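Local coordinates for putative uncharacterized protein (Pseudomonas phage 201phi2-1, PDB 3R4V) that is of unknown function but belongs to the phage tubulin-like family and carries a bound guanosine-5'-diphosphate, at residues A[145-151]-A[206-211]; A[83-87]-A[106-111]. One frame throughout, in Å; residues are numbered along the deposited sequence.

Contact 1. Residues A[145-151]-A[206-211]; sequences HLPIVVN and PQVCEL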
loop_
_atom_site.group_PDB
_atom_site.type_symbol
_atom_site.label_atom_id
_atom_site.label_comp_id
_atom_site.label_asym_id
_atom_site.label_seq_id
_atom_site.Cartn_x
_atom_site.Cartn_y
_atom_site.Cartn_z
ATOM N N HIS A 145 4.774 17.238 -3.422
ATOM C CA HIS A 145 3.601 17.859 -4.019
ATOM C C HIS A 145 2.934 16.911 -5.016
ATOM O O HIS A 145 2.858 17.185 -6.205
ATOM C CB HIS A 145 3.969 19.193 -4.696
ATOM C CG HIS A 145 2.796 20.106 -4.858
ATOM N ND1 HIS A 145 2.380 20.963 -3.861
ATOM C CD2 HIS A 145 1.911 20.247 -5.872
ATOM C CE1 HIS A 145 1.305 21.615 -4.268
ATOM N NE2 HIS A 145 1.002 21.200 -5.485
ATOM N N LEU A 146 2.451 15.777 -4.519
ATOM C CA LEU A 146 1.879 14.774 -5.391
ATOM C C LEU A 146 0.886 13.981 -4.561
ATOM O O LEU A 146 1.176 13.703 -3.401
ATOM C CB LEU A 146 2.997 13.835 -5.845
ATOM C CG LEU A 146 2.578 12.656 -6.698
ATOM C CD1 LEU A 146 2.219 13.186 -8.074
ATOM C CD2 LEU A 146 3.678 11.584 -6.785
ATOM N N PRO A 147 -0.276 13.628 -5.137
ATOM C CA PRO A 147 -1.173 12.748 -4.369
ATOM C C PRO A 147 -0.510 11.397 -4.179
ATOM O O PRO A 147 0.112 10.866 -5.102
ATOM C CB PRO A 147 -2.395 12.591 -5.276
ATOM C CG PRO A 147 -2.316 13.795 -6.221
ATOM C CD PRO A 147 -0.857 14.004 -6.437
ATOM N N ILE A 148 -0.629 10.855 -2.974
ATOM C CA ILE A 148 -0.145 9.508 -2.732
ATOM C C ILE A 148 -1.368 8.638 -2.554
ATOM O O ILE A 148 -2.067 8.713 -1.541
ATOM C CB ILE A 148 0.785 9.450 -1.503
ATOM C CG1 ILE A 148 2.048 10.302 -1.748
ATOM C CG2 ILE A 148 1.104 7.984 -1.153
ATOM C CD1 ILE A 148 2.992 9.800 -2.855
ATOM N N VAL A 149 -1.663 7.858 -3.591
ATOM C CA VAL A 149 -2.970 7.236 -3.752
ATOM C C VAL A 149 -2.849 5.796 -3.327
ATOM O O VAL A 149 -2.067 5.051 -3.894
ATOM C CB VAL A 149 -3.389 7.303 -5.243
ATOM C CG1 VAL A 149 -4.682 6.574 -5.492
ATOM C CG2 VAL A 149 -3.515 8.769 -5.680
ATOM N N VAL A 150 -3.626 5.415 -2.322
ATOM C CA VAL A 150 -3.507 4.078 -1.762
ATOM C C VAL A 150 -4.850 3.386 -1.633
ATOM O O VAL A 150 -5.861 3.994 -1.309
ATOM C CB VAL A 150 -2.817 4.101 -0.378
ATOM C CG1 VAL A 150 -1.550 4.982 -0.418
ATOM C CG2 VAL A 150 -3.763 4.574 0.698
ATOM N N ASN A 151 -4.846 2.089 -1.898
ATOM C CA ASN A 151 -5.973 1.242 -1.581
ATOM C C ASN A 151 -5.648 0.669 -0.215
ATOM O O ASN A 151 -4.661 -0.067 -0.059
ATOM C CB ASN A 151 -6.086 0.127 -2.613
ATOM C CG ASN A 151 -7.290 -0.762 -2.378
ATOM O OD1 ASN A 151 -7.172 -1.863 -1.835
ATOM N ND2 ASN A 151 -8.460 -0.289 -2.783
ATOM N N PRO A 206 -2.227 18.235 -2.566
ATOM C CA PRO A 206 -1.691 16.872 -2.590
ATOM C C PRO A 206 -1.644 16.295 -1.180
ATOM O O PRO A 206 -1.179 16.958 -0.251
ATOM C CB PRO A 206 -0.276 17.064 -3.128
ATOM C CG PRO A 206 0.102 18.437 -2.701
ATOM C CD PRO A 206 -1.169 19.249 -2.740
ATOM N N GLN A 207 -2.106 15.057 -1.033
ATOM C CA GLN A 207 -2.195 14.439 0.284
ATOM C C GLN A 207 -2.434 12.955 0.062
ATOM O O GLN A 207 -2.570 12.525 -1.086
ATOM C CB GLN A 207 -3.342 15.077 1.087
ATOM C CG GLN A 207 -4.704 15.020 0.389
ATOM C CD GLN A 207 -5.848 15.773 1.107
ATOM O OE1 GLN A 207 -6.993 15.696 0.678
ATOM N NE2 GLN A 207 -5.536 16.505 2.183
ATOM N N VAL A 208 -2.486 12.176 1.140
ATOM C CA VAL A 208 -2.843 10.766 1.009
ATOM C C VAL A 208 -4.303 10.666 0.568
ATOM O O VAL A 208 -5.185 11.271 1.182
ATOM C CB VAL A 208 -2.652 9.983 2.306
ATOM C CG1 VAL A 208 -3.140 8.542 2.119
ATOM C CG2 VAL A 208 -1.186 9.955 2.683
ATOM N N CYS A 209 -4.528 9.922 -0.518
ATOM C CA CYS A 209 -5.847 9.693 -1.068
ATOM C C CYS A 209 -6.121 8.202 -1.066
ATOM O O CYS A 209 -5.188 7.410 -1.069
ATOM C CB CYS A 209 -5.882 10.152 -2.522
ATOM S SG CYS A 209 -5.650 11.916 -2.714
ATOM N N GLU A 210 -7.396 7.822 -1.093
ATOM C CA GLU A 210 -7.744 6.413 -1.256
ATOM C C GLU A 210 -8.141 6.094 -2.684
ATOM O O GLU A 210 -8.775 6.893 -3.359
ATOM C CB GLU A 210 -8.920 6.030 -0.387
ATOM C CG GLU A 210 -8.655 5.806 1.087
ATOM C CD GLU A 210 -9.929 5.325 1.787
ATOM O OE1 GLU A 210 -10.143 4.094 1.861
ATOM O OE2 GLU A 210 -10.746 6.167 2.230
ATOM N N LEU A 211 -7.788 4.893 -3.110
ATOM C CA LEU A 211 -8.236 4.333 -4.368
ATOM C C LEU A 211 -9.339 3.344 -4.048
ATOM O O LEU A 211 -9.161 2.450 -3.219
ATOM C CB LEU A 211 -7.083 3.590 -5.028
ATOM C CG LEU A 211 -7.413 2.744 -6.262
ATOM C CD1 LEU A 211 -8.082 3.598 -7.342
ATOM C CD2 LEU A 211 -6.209 2.034 -6.807
#
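Strands 148-151 and 208-211 pair as parallel neighbours inside the large mixed sheet, and Pro206 begins the contact by pointing CG onto the face of the His145 ring. This CG sits 3.7 Å from the centroid of the His145 imidazole, a CH-pi contact. His145 is the C-prime residue of the Schellman motif that ends helix 124-144. Its CG is anti to the backbone N (chi1 -158°), which swings the ring back to the proline. Four backbone bonds then join the strands. Ile148 N reaches Gln207 O at 3.2 Å, and Cys209 N reaches Ile148 O at 2.9 Å. Val150 N to Cys209 O and Leu211 N to Val150 O follow, each 2.8 Å. On one face of the sheet, CG1 of Val149 rests 3.9 Å from CB of Leu211, and Ile269 packs on Val149 and Cys209. On the other, Val150 CG2 lies 4.3 Å from Val208 CG1, and Val208 also packs on helix 124-144. Asn151 closes the contact: its ND2 donates to Leu211 O at 2.9 Å, while Lys171 holds its OD1. In this phage tubulin-like fold, strand 208-214 thus carries the parallel part of the sheet to antiparallel strand 264-270.

Contact 2. Residues A[83-87]-A[106-111]; sequences FYIVC and LADRKA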
loop_
_atom_site.group_PDB
_atom_site.type_symbol
_atom_site.label_atom_id
_atom_site.label_comp_id
_atom_site.label_asym_id
_atom_site.label_seq_id
_atom_site.Cartn_x
_atom_site.Cartn_y
_atom_site.Cartn_z
ATOM N N PHE A 83 3.812 2.983 -15.419
ATOM C CA PHE A 83 2.989 2.971 -14.219
ATOM C C PHE A 83 3.629 2.047 -13.201
ATOM O O PHE A 83 4.315 1.099 -13.573
ATOM C CB PHE A 83 1.571 2.486 -14.572
ATOM C CG PHE A 83 0.540 2.762 -13.510
ATOM C CD1 PHE A 83 -0.143 3.973 -13.471
ATOM C CD2 PHE A 83 0.236 1.806 -12.563
ATOM C CE1 PHE A 83 -1.106 4.222 -12.498
ATOM C CE2 PHE A 83 -0.720 2.046 -11.587
ATOM C CZ PHE A 83 -1.400 3.253 -11.556
ATOM N N TYR A 84 3.444 2.330 -11.912
ATOM C CA TYR A 84 3.958 1.427 -10.883
ATOM C C TYR A 84 2.872 1.060 -9.887
ATOM O O TYR A 84 1.951 1.826 -9.639
ATOM C CB TYR A 84 5.130 2.048 -10.105
ATOM C CG TYR A 84 6.274 2.573 -10.963
ATOM C CD1 TYR A 84 7.480 1.874 -11.067
ATOM C CD2 TYR A 84 6.151 3.772 -11.653
ATOM C CE1 TYR A 84 8.539 2.367 -11.844
ATOM C CE2 TYR A 84 7.200 4.267 -12.423
ATOM C CZ TYR A 84 8.381 3.557 -12.520
ATOM O OH TYR A 84 9.406 4.064 -13.282
ATOM N N ILE A 85 3.003 -0.109 -9.292
ATOM C CA ILE A 85 2.135 -0.489 -8.188
ATOM C C ILE A 85 3.048 -0.848 -7.022
ATOM O O ILE A 85 3.987 -1.628 -7.193
ATOM C CB ILE A 85 1.275 -1.692 -8.570
ATOM C CG1 ILE A 85 0.403 -1.338 -9.785
ATOM C CG2 ILE A 85 0.432 -2.169 -7.377
ATOM C CD1 ILE A 85 -0.319 -2.517 -10.412
ATOM N N VAL A 86 2.784 -0.287 -5.843
ATOM C CA VAL A 86 3.597 -0.579 -4.660
ATOM C C VAL A 86 2.744 -1.252 -3.580
ATOM O O VAL A 86 1.609 -0.856 -3.368
ATOM C CB VAL A 86 4.158 0.695 -4.063
ATOM C CG1 VAL A 86 5.230 0.348 -3.023
ATOM C CG2 VAL A 86 4.728 1.582 -5.154
ATOM N N CYS A 87 3.288 -2.249 -2.890
ATOM C CA CYS A 87 2.474 -3.022 -1.958
ATOM C C CYS A 87 3.247 -3.446 -0.713
ATOM O O CYS A 87 4.316 -4.037 -0.807
ATOM C CB CYS A 87 1.900 -4.262 -2.673
ATOM S SG CYS A 87 1.013 -5.417 -1.587
ATOM N N LEU A 106 9.947 7.128 -6.478
ATOM C CA LEU A 106 9.042 7.125 -7.627
ATOM C C LEU A 106 8.463 8.520 -7.854
ATOM O O LEU A 106 8.291 8.953 -8.993
ATOM C CB LEU A 106 7.914 6.102 -7.442
ATOM C CG LEU A 106 8.334 4.638 -7.375
ATOM C CD1 LEU A 106 7.098 3.775 -7.137
ATOM C CD2 LEU A 106 9.013 4.235 -8.673
ATOM N N ALA A 107 8.132 9.222 -6.773
ATOM C CA ALA A 107 7.679 10.604 -6.917
ATOM C C ALA A 107 8.765 11.459 -7.596
ATOM O O ALA A 107 8.460 12.278 -8.456
ATOM C CB ALA A 107 7.268 11.198 -5.557
ATOM N N ASP A 108 10.030 11.263 -7.223
ATOM C CA ASP A 108 11.118 12.011 -7.858
ATOM C C ASP A 108 11.231 11.700 -9.360
ATOM O O ASP A 108 11.669 12.552 -10.133
ATOM C CB ASP A 108 12.465 11.772 -7.155
ATOM C CG ASP A 108 12.550 12.426 -5.773
ATOM O OD1 ASP A 108 11.688 13.260 -5.420
ATOM O OD2 ASP A 108 13.514 12.119 -5.035
ATOM N N ARG A 109 10.841 10.489 -9.769
ATOM C CA ARG A 109 10.801 10.121 -11.192
ATOM C C ARG A 109 9.626 10.777 -11.916
ATOM O O ARG A 109 9.468 10.609 -13.118
ATOM C CB ARG A 109 10.685 8.601 -11.385
ATOM C CG ARG A 109 11.849 7.773 -10.876
ATOM C CD ARG A 109 11.697 6.300 -11.272
ATOM N NE ARG A 109 12.866 5.510 -10.883
ATOM C CZ ARG A 109 13.034 4.219 -11.163
ATOM N NH1 ARG A 109 12.116 3.558 -11.850
ATOM N NH2 ARG A 109 14.134 3.593 -10.765
ATOM N N LYS A 110 8.794 11.505 -11.174
ATOM C CA LYS A 110 7.555 12.076 -11.717
ATOM C C LYS A 110 6.615 10.979 -12.213
ATOM O O LYS A 110 5.854 11.169 -13.162
ATOM C CB LYS A 110 7.858 13.087 -12.830
ATOM C CG LYS A 110 8.773 14.220 -12.383
ATOM C CD LYS A 110 8.314 14.781 -11.040
ATOM C CE LYS A 110 8.431 16.288 -10.980
ATOM N NZ LYS A 110 7.930 16.810 -9.675
ATOM N N ALA A 111 6.672 9.834 -11.544
ATOM C CA ALA A 111 5.885 8.661 -11.923
ATOM C C ALA A 111 4.395 8.687 -11.560
ATOM O O ALA A 111 3.946 9.402 -10.645
ATOM C CB ALA A 111 6.525 7.402 -11.351
#
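Tyr84 and Leu106 both turn CG anti to the carbonyl carbon (chi1 -53° and -64°), and this brings the phenol ring against the leucine tip. CD2 of Leu106 stands over the ring centre, 3.7 Å from the centroid of Tyr84, as a CH-pi contact. The other leucine methyl, CD1, lies 3.8 Å from CG2 of Val86. One side chain of the helix therefore spans two strand residues that point the same way. CB of Ala111 approaches the Tyr84 ring obliquely and comes within 3.4 Å of CE2. The hydroxyl is held at the far end of the ring. Arg109, extended from CG to NE, donates from NH1 to Tyr84 OH at 3.1 Å. The oxygen lies in the guanidinium plane, which is turned 67° from the phenol ring. Ala81 N also bonds this hydroxyl, and Ile78 O takes Arg109 NH2, so the backbone just before the strand helps fix both groups. Lys110 has positive phi and ends the helix in a Schellman motif, with Ala111 N bonded to Leu106 O at 3.1 Å. Strand 84-89, helix 95-108 and strand 113-119 form a beta-alpha-beta unit, and here the end of the crossover helix packs on the first strand.

In the fold
Both contacts belong to one mixed sheet, and their centres lie about 12 Å apart. Contact 2 closes before contact 1 opens along the chain. Strand 113-119 stands between strands 84-89 and 148-154 and bonds to both through its backbone. Phe113 on it touches Tyr84 and Leu106 of contact 2 as well as Leu146 and Ile148 of contact 1. The two contacts also meet directly, where CD2 of Leu146 packs 3.8 Å from CB of Ala107. The side chain of Asn151 in contact 1 is about 11 Å from the bound GDP, and that of Val86 in contact 2 about 12 Å.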